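Local coordinates for 1-carboxybiuret hydrolase subunit AtzE (Pseudomonas sp., PDB 6C62), which hydrolyses 1-carboxybiuret to urea-1,3-dicarboxylate and ammonia in bacterial atrazine degradation, as a member of the amidase family, at residues A[32-38]-A[156-162]; A[117-121]-A[149-154]. One frame throughout, in Å; residues are numbered along the deposited sequence.

Contact 1: residues A[32-38]-A[156-162]; sequences DGLINAF and AAIAAGQ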
loop_
_atom_site.group_PDB
_atom_site.type_symbol
_atom_site.label_atom_id
_atom_site.label_comp_id
_atom_site.label_asym_id
_atom_site.label_seq_id
_atom_site.Cartn_x
_atom_site.Cartn_y
_atom_site.Cartn_z
ATOM N N ASP A 32 41.013 -5.118 -11.746
ATOM C CA ASP A 32 40.067 -4.237 -11.094
ATOM C C ASP A 32 40.609 -2.851 -10.763
ATOM O O ASP A 32 39.806 -1.954 -10.513
ATOM C CB ASP A 32 39.387 -4.858 -9.882
ATOM C CG ASP A 32 37.908 -4.410 -9.758
ATOM O OD1 ASP A 32 37.143 -4.430 -10.773
ATOM O OD2 ASP A 32 37.545 -3.958 -8.681
ATOM N N GLY A 33 41.943 -2.645 -10.792
ATOM C CA GLY A 33 42.444 -1.290 -10.719
ATOM C C GLY A 33 41.773 -0.415 -11.800
ATOM O O GLY A 33 41.376 0.712 -11.494
ATOM N N LEU A 34 41.626 -0.940 -13.034
ATOM C CA LEU A 34 40.979 -0.207 -14.103
ATOM C C LEU A 34 39.401 -0.315 -14.123
ATOM O O LEU A 34 38.701 0.675 -14.261
ATOM C CB LEU A 34 41.503 -0.694 -15.423
ATOM C CG LEU A 34 41.007 0.055 -16.662
ATOM C CD1 LEU A 34 41.312 1.538 -16.622
ATOM C CD2 LEU A 34 41.660 -0.607 -17.863
ATOM N N ILE A 35 38.863 -1.517 -13.987
ATOM C CA ILE A 35 37.401 -1.729 -14.142
ATOM C C ILE A 35 36.666 -1.115 -12.946
ATOM O O ILE A 35 35.597 -0.525 -13.109
ATOM C CB ILE A 35 37.082 -3.212 -14.282
ATOM C CG1 ILE A 35 37.792 -3.830 -15.530
ATOM C CG2 ILE A 35 35.571 -3.454 -14.347
ATOM C CD1 ILE A 35 37.579 -3.058 -16.790
ATOM N N ASN A 36 37.240 -1.247 -11.750
ATOM C CA ASN A 36 36.675 -0.725 -10.510
ATOM C C ASN A 36 35.240 -1.272 -10.251
ATOM O O ASN A 36 34.338 -0.534 -9.950
ATOM C CB ASN A 36 36.694 0.812 -10.504
ATOM C CG ASN A 36 36.395 1.396 -9.140
ATOM O OD1 ASN A 36 36.964 0.964 -8.168
ATOM N ND2 ASN A 36 35.545 2.439 -9.076
ATOM N N ALA A 37 35.075 -2.572 -10.419
ATOM C CA ALA A 37 33.813 -3.257 -10.113
ATOM C C ALA A 37 33.710 -3.612 -8.644
ATOM O O ALA A 37 32.595 -3.600 -8.131
ATOM C CB ALA A 37 33.661 -4.501 -10.949
ATOM N N PHE A 38 34.805 -3.893 -7.946
ATOM C CA PHE A 38 34.748 -4.316 -6.549
ATOM C C PHE A 38 34.952 -3.200 -5.533
ATOM O O PHE A 38 35.837 -2.386 -5.692
ATOM C CB PHE A 38 35.788 -5.399 -6.249
ATOM C CG PHE A 38 35.378 -6.771 -6.681
ATOM C CD1 PHE A 38 35.433 -7.131 -8.009
ATOM C CD2 PHE A 38 34.935 -7.689 -5.744
ATOM C CE1 PHE A 38 35.063 -8.409 -8.432
ATOM C CE2 PHE A 38 34.559 -8.958 -6.126
ATOM C CZ PHE A 38 34.614 -9.327 -7.501
ATOM N N ALA A 156 29.897 -5.414 -14.873
ATOM C CA ALA A 156 31.316 -5.320 -15.262
ATOM C C ALA A 156 32.111 -6.494 -14.770
ATOM O O ALA A 156 32.953 -6.982 -15.495
ATOM C CB ALA A 156 31.947 -4.033 -14.777
ATOM N N ALA A 157 31.849 -6.958 -13.559
ATOM C CA ALA A 157 32.614 -8.105 -13.052
ATOM C C ALA A 157 32.452 -9.322 -13.939
ATOM O O ALA A 157 33.430 -10.099 -14.091
ATOM C CB ALA A 157 32.244 -8.459 -11.614
ATOM N N ILE A 158 31.266 -9.503 -14.524
ATOM C CA ILE A 158 31.038 -10.653 -15.387
ATOM C C ILE A 158 31.700 -10.430 -16.759
ATOM O O ILE A 158 32.413 -11.309 -17.220
ATOM C CB ILE A 158 29.564 -10.980 -15.565
ATOM C CG1 ILE A 158 28.988 -11.324 -14.168
ATOM C CG2 ILE A 158 29.375 -12.122 -16.542
ATOM C CD1 ILE A 158 27.556 -11.216 -14.175
ATOM N N ALA A 159 31.585 -9.228 -17.330
ATOM C CA ALA A 159 32.117 -8.982 -18.652
ATOM C C ALA A 159 33.660 -8.966 -18.624
ATOM O O ALA A 159 34.271 -9.293 -19.590
ATOM C CB ALA A 159 31.603 -7.710 -19.218
ATOM N N ALA A 160 34.258 -8.625 -17.512
ATOM C CA ALA A 160 35.714 -8.648 -17.352
ATOM C C ALA A 160 36.238 -10.040 -17.029
ATOM O O ALA A 160 37.446 -10.165 -16.845
ATOM C CB ALA A 160 36.113 -7.702 -16.218
ATOM N N GLY A 161 35.391 -11.072 -16.922
ATOM C CA GLY A 161 35.827 -12.409 -16.546
ATOM C C GLY A 161 36.246 -12.587 -15.086
ATOM O O GLY A 161 36.897 -13.559 -14.760
ATOM N N GLN A 162 35.870 -11.662 -14.181
ATOM C CA GLN A 162 36.272 -11.771 -12.758
ATOM C C GLN A 162 35.440 -12.846 -12.037
ATOM O O GLN A 162 35.985 -13.613 -11.264
ATOM C CB GLN A 162 36.160 -10.434 -12.024
ATOM C CG GLN A 162 37.103 -9.335 -12.566
ATOM C CD GLN A 162 36.719 -7.923 -12.125
ATOM O OE1 GLN A 162 35.667 -7.739 -11.530
ATOM N NE2 GLN A 162 37.575 -6.935 -12.383
#
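The F38 ring meets Q162 at its edge, where OE1 of Q162 lies near the ring plane, 3.2 Å from CE1 of F38, with the amide plane turned 54° from the ring. This rim carries the ring's slightly positive hydrogens, so the approach is probably mildly favourable for an amide oxygen that is buried here and has no hydrogen-bond partner. The other end of the amide, NE2 of Q162, donates to OD1 of D32 over 3.0 Å, on the anti side and well out of the carboxylate plane; NE2 is also hydrogen-bonded to T31 OG1, its stronger partner. The syn sides of the same carboxylate take the backbone: A37 N binds OD1 at 2.8 Å, from the face opposite Q162 NE2, and F38 N binds OD2 at 2.8 Å. Q162 spans the distance because its chain is extended beyond CG (chi2 163°). Beside this polar cluster CG2 of I35 lies 3.7 Å from CB of A156, and the methyl of A37 is set against A156 and A157. With an alanine at D32, the N-H groups of A37 and F38 would probably lose their shared acceptor and Q162 NE2 would keep T31 alone, its side chain less fixed. A buried carboxylate with three N-H donors thus ties the end of helix 17-35 to the Schellman-capped end of helix 152-159, and the donors probably stabilise its negative charge.

Contact 2: residues A[117-121]-A[149-154]; sequences GLNMD and GSSGGS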
loop_
_atom_site.group_PDB
_atom_site.type_symbol
_atom_site.label_atom_id
_atom_site.label_comp_id
_atom_site.label_asym_id
_atom_site.label_seq_id
_atom_site.Cartn_x
_atom_site.Cartn_y
_atom_site.Cartn_z
ATOM N N GLY A 117 32.022 -7.589 -2.523
ATOM C CA GLY A 117 30.962 -6.583 -2.737
ATOM C C GLY A 117 31.320 -5.696 -3.926
ATOM O O GLY A 117 32.500 -5.386 -4.142
ATOM N N LEU A 118 30.305 -5.294 -4.675
ATOM C CA LEU A 118 30.449 -4.590 -5.945
ATOM C C LEU A 118 29.894 -3.172 -5.950
ATOM O O LEU A 118 28.862 -2.866 -5.334
ATOM C CB LEU A 118 29.762 -5.393 -7.071
ATOM C CG LEU A 118 30.235 -6.820 -7.203
ATOM C CD1 LEU A 118 29.355 -7.523 -8.200
ATOM C CD2 LEU A 118 31.691 -6.907 -7.640
ATOM N N ASN A 119 30.556 -2.328 -6.740
ATOM C CA ASN A 119 30.232 -0.895 -6.852
ATOM C C ASN A 119 28.818 -0.691 -7.448
ATOM O O ASN A 119 28.331 -1.524 -8.235
ATOM C CB ASN A 119 31.289 -0.198 -7.726
ATOM C CG ASN A 119 31.327 1.318 -7.580
ATOM O OD1 ASN A 119 30.971 1.884 -6.539
ATOM N ND2 ASN A 119 31.797 2.003 -8.676
ATOM N N MET A 120 28.188 0.425 -7.065
ATOM C CA MET A 120 26.855 0.778 -7.469
ATOM C C MET A 120 26.659 2.276 -7.388
ATOM O O MET A 120 27.388 2.967 -6.695
ATOM C CB MET A 120 25.817 0.039 -6.621
ATOM C CG MET A 120 25.960 0.277 -5.099
ATOM S SD MET A 120 24.589 -0.355 -4.105
ATOM C CE MET A 120 23.264 0.818 -4.349
ATOM N N ASP A 121 25.658 2.803 -8.092
ATOM C CA ASP A 121 25.260 4.195 -7.868
ATOM C C ASP A 121 24.768 4.319 -6.447
ATOM O O ASP A 121 24.088 3.406 -5.927
ATOM C CB ASP A 121 24.157 4.676 -8.784
ATOM C CG ASP A 121 24.643 4.902 -10.226
ATOM O OD1 ASP A 121 25.438 5.860 -10.510
ATOM O OD2 ASP A 121 24.241 4.097 -11.096
ATOM N N GLY A 149 24.065 0.877 -14.900
ATOM C CA GLY A 149 23.782 0.969 -13.482
ATOM C C GLY A 149 22.312 0.799 -13.204
ATOM O O GLY A 149 21.510 0.629 -14.150
ATOM N N SER A 150 21.925 0.831 -11.925
ATOM C CA SER A 150 22.798 1.032 -10.787
ATOM C C SER A 150 23.650 -0.175 -10.412
ATOM O O SER A 150 24.554 -0.004 -9.630
ATOM C CB SER A 150 21.987 1.492 -9.560
ATOM O OG SER A 150 21.089 0.492 -9.124
ATOM N N SER A 151 23.411 -1.359 -10.993
ATOM C CA SER A 151 24.241 -2.544 -10.699
ATOM C C SER A 151 25.472 -2.666 -11.635
ATOM O O SER A 151 25.739 -3.708 -12.184
ATOM C CB SER A 151 23.416 -3.828 -10.760
ATOM O OG SER A 151 22.178 -3.764 -10.074
ATOM N N GLY A 152 26.205 -1.571 -11.821
ATOM C CA GLY A 152 27.304 -1.545 -12.777
ATOM C C GLY A 152 28.462 -2.486 -12.438
ATOM O O GLY A 152 29.022 -3.144 -13.332
ATOM N N GLY A 153 28.817 -2.566 -11.165
ATOM C CA GLY A 153 29.826 -3.544 -10.744
ATOM C C GLY A 153 29.422 -4.979 -11.075
ATOM O O GLY A 153 30.254 -5.791 -11.410
ATOM N N SER A 154 28.132 -5.296 -10.948
ATOM C CA SER A 154 27.589 -6.621 -11.210
ATOM C C SER A 154 27.694 -6.974 -12.628
ATOM O O SER A 154 28.034 -8.122 -12.948
ATOM C CB SER A 154 26.125 -6.736 -10.717
ATOM O OG SER A 154 26.066 -6.353 -9.326
HETATM O O HOH W 1 26.607 -3.560 -8.806
#
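N119 and G153 come within 4.7 Å of each other at their CA atoms, the tight end of a contact made largely by backbone. Here G153 N donates to N119 O over 3.1 Å, from above the carbonyl plane rather than along a lone pair. Beside this bond a water donates to the same N119 O at 2.7 Å and to S154 OG, which also pairs with L167 O, so N119 O accepts from both G153 N and the water. A side chain on G153 would run into N119 O and CB of L118, so glycine is what lets the first turn of helix 152-159 come this close. L118 closes the same end: with CG anti to its carbonyl carbon (chi1 -55°), it lays CD1 3.6 Å from CA of S154. The segment 149-154 belongs to the glycine- and serine-rich stretch of the amidase signature, the sequence motif of this family, and it includes S150, reached through a cis peptide bond and assigned by similarity to the charge relay with K74, to which its OG is hydrogen-bonded. Around S150 the two loops are held by weaker polar contacts, though S150 itself is well buried. D121 N reaches S150 O only through a weak bond of 3.4 Å, helped by a CA-H...O contact from M120 CA to the same oxygen. The D121 carboxylate lies alongside S150, while OD2 is hydrogen-bonded to T129 N.

Contact 2 is nested along the chain inside the loop closed by contact 1, and their centres lie about 10 Å apart. Helix 152-159 serves both, with its first turn in contact 2 and its last in contact 1. The two also touch directly: A37 O and N119 N are 2.8 Å apart, probably a hydrogen bond between the residue just before strand 38-41 and the one just after strand 113-118, its neighbour in the sheet, while A37 CB packs 3.7 Å from G153 O. Contact 2 holds S150, whose side chain lies about 3 Å from those of K74 and S174, the other residues assigned to catalysis by similarity; in contact 1 the side chain of A157 is about 10 Å from that of K74.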